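Alpha-1,3-glucanase (Streptomyces thermodiastaticus, PDB 7C7D) probably hydrolyses alpha-1,3-glucan from within the chain, as a thermostable glycosidase of family GH87. Local coordinates at residues 339-344 and 365-370. Residues are numbered along the deposited sequence; the frame is centred on the assembly and turned at random. Where two conformers were deposited one is given.
Sequences DLVVEN and TVRDNF
Val342 and Val366 lie side by side on parallel strands and meet on the inner, buried face, Val342 CB to Val366 CG2 at 4.2 Å. Beside them Thr365 N donates to Leu340 O, Val342 N to Thr365 O, and Arg367 N to Val342 O. Val342 O takes a second bond, from Asn369 ND2 at 3.0 Å. It lies in the Asn369 amide plane, but the nitrogen stands above the Val342 carbonyl plane, off the lone pairs. Asn369 ND2 also bonds Asn396 OD1 of the next coil.

The other face is looser and wetter. Glu343 and Arg367 place CG between backbone N and carbonyl carbon (chi1 64° and 67°), which sends their extended chains alongside each other until the ends meet. Arg367 forms a side-on salt bridge: NE and NH2 both donate to Glu343 OE1, each at 2.9 Å. The carboxylate is turned 37° from the guanidinium. Val341 CG1 covers one guanidinium face, 3.8 Å from Arg367 NH2. One water donates to Glu343 OE2 and weakly accepts from Arg367 NH2. Another donates to Glu343 OE1 and Asp368 OD2; Asp368 OD1 takes Asp56 N. A leucine in place of Arg367 would probably leave Glu343 without its countercharge.

The pairing joins successive coils of a right-handed parallel beta-helix, as in pectate lyase-like proteins. Strands 318-320 and 392-394 flank it, and Leu355 of strand 355-357 packs against both valines.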
# COMPACT_ATOMS: atom_id res chain seq x y z
N ASP A 339 -0.38 11.22 -18.19
CA ASP A 339 1.04 11.34 -17.91
C ASP A 339 1.34 11.72 -16.47
O ASP A 339 2.46 12.13 -16.16
CB ASP A 339 1.74 12.28 -18.90
CG ASP A 339 1.35 11.99 -20.33
OD1 ASP A 339 1.53 10.84 -20.74
OD2 ASP A 339 0.82 12.89 -21.02
N LEU A 340 0.37 11.57 -15.57
CA LEU A 340 0.60 11.89 -14.16
C LEU A 340 1.73 11.04 -13.61
O LEU A 340 1.82 9.84 -13.87
CB LEU A 340 -0.68 11.62 -13.37
CG LEU A 340 -0.62 11.73 -11.84
CD1 LEU A 340 -0.39 13.17 -11.40
CD2 LEU A 340 -1.89 11.19 -11.22
N VAL A 341 2.60 11.67 -12.82
CA VAL A 341 3.67 10.96 -12.11
C VAL A 341 3.43 11.13 -10.61
O VAL A 341 3.42 12.25 -10.10
CB VAL A 341 5.07 11.45 -12.50
CG1 VAL A 341 6.14 10.71 -11.69
CG2 VAL A 341 5.29 11.26 -14.00
N VAL A 342 3.25 10.00 -9.92
CA VAL A 342 3.09 9.98 -8.46
C VAL A 342 4.32 9.25 -7.93
O VAL A 342 4.43 8.03 -8.08
CB VAL A 342 1.79 9.27 -8.06
CG1 VAL A 342 1.70 9.15 -6.55
CG2 VAL A 342 0.57 10.01 -8.62
N GLU A 343 5.25 9.99 -7.33
CA GLU A 343 6.54 9.41 -7.00
C GLU A 343 7.09 9.94 -5.69
O GLU A 343 6.88 11.10 -5.32
CB GLU A 343 7.57 9.66 -8.12
CG GLU A 343 7.88 11.14 -8.30
CD GLU A 343 8.81 11.43 -9.47
OE1 GLU A 343 9.36 10.49 -10.07
OE2 GLU A 343 8.98 12.63 -9.78
N ASN A 344 7.83 9.08 -5.00
CA ASN A 344 8.56 9.46 -3.79
C ASN A 344 7.64 10.02 -2.71
O ASN A 344 7.95 11.02 -2.07
CB ASN A 344 9.71 10.43 -4.10
CG ASN A 344 10.68 9.86 -5.11
OD1 ASN A 344 10.83 10.39 -6.20
ND2 ASN A 344 11.33 8.77 -4.74
N THR A 365 2.25 6.99 -14.13
CA THR A 365 3.34 6.28 -13.47
C THR A 365 3.24 6.51 -11.97
O THR A 365 3.26 7.66 -11.51
CB THR A 365 4.70 6.78 -13.97
OG1 THR A 365 4.83 6.48 -15.36
CG2 THR A 365 5.85 6.11 -13.22
N VAL A 366 3.16 5.42 -11.21
CA VAL A 366 3.18 5.45 -9.75
C VAL A 366 4.43 4.70 -9.34
O VAL A 366 4.50 3.47 -9.50
CB VAL A 366 1.92 4.81 -9.15
CG1 VAL A 366 1.95 4.84 -7.62
CG2 VAL A 366 0.66 5.52 -9.69
N ARG A 367 5.45 5.42 -8.85
CA ARG A 367 6.75 4.80 -8.62
C ARG A 367 7.42 5.32 -7.35
O ARG A 367 7.25 6.48 -6.95
CB ARG A 367 7.70 5.01 -9.81
CG ARG A 367 8.12 6.44 -10.04
CD ARG A 367 9.08 6.58 -11.22
NE ARG A 367 9.32 7.99 -11.50
CZ ARG A 367 9.47 8.51 -12.72
NH1 ARG A 367 9.42 7.72 -13.78
NH2 ARG A 367 9.67 9.81 -12.87
N ASP A 368 8.20 4.45 -6.72
CA ASP A 368 9.05 4.83 -5.59
C ASP A 368 8.25 5.40 -4.42
O ASP A 368 8.70 6.32 -3.74
CB ASP A 368 10.17 5.77 -6.02
CG ASP A 368 11.19 5.07 -6.87
OD1 ASP A 368 11.85 4.15 -6.34
OD2 ASP A 368 11.30 5.41 -8.06
N ASN A 369 7.06 4.85 -4.19
CA ASN A 369 6.25 5.22 -3.04
C ASN A 369 6.30 4.12 -1.99
O ASN A 369 6.55 2.95 -2.29
CB ASN A 369 4.80 5.44 -3.46
CG ASN A 369 4.66 6.50 -4.52
OD1 ASN A 369 4.81 7.69 -4.25
ND2 ASN A 369 4.40 6.08 -5.75
N PHE A 370 6.05 4.52 -0.75
CA PHE A 370 5.94 3.61 0.38
C PHE A 370 4.52 3.66 0.90
O PHE A 370 4.01 4.75 1.20
CB PHE A 370 6.91 3.99 1.49
CG PHE A 370 6.83 3.10 2.69
CD1 PHE A 370 7.33 1.81 2.63
CD2 PHE A 370 6.21 3.51 3.86
CE1 PHE A 370 7.24 0.96 3.71
CE2 PHE A 370 6.12 2.66 4.95
CZ PHE A 370 6.63 1.39 4.88
O HOH W 1 10.26 12.98 -11.98
O HOH W 2 11.16 8.08 -8.85
O HOH W 3 11.32 7.39 -1.91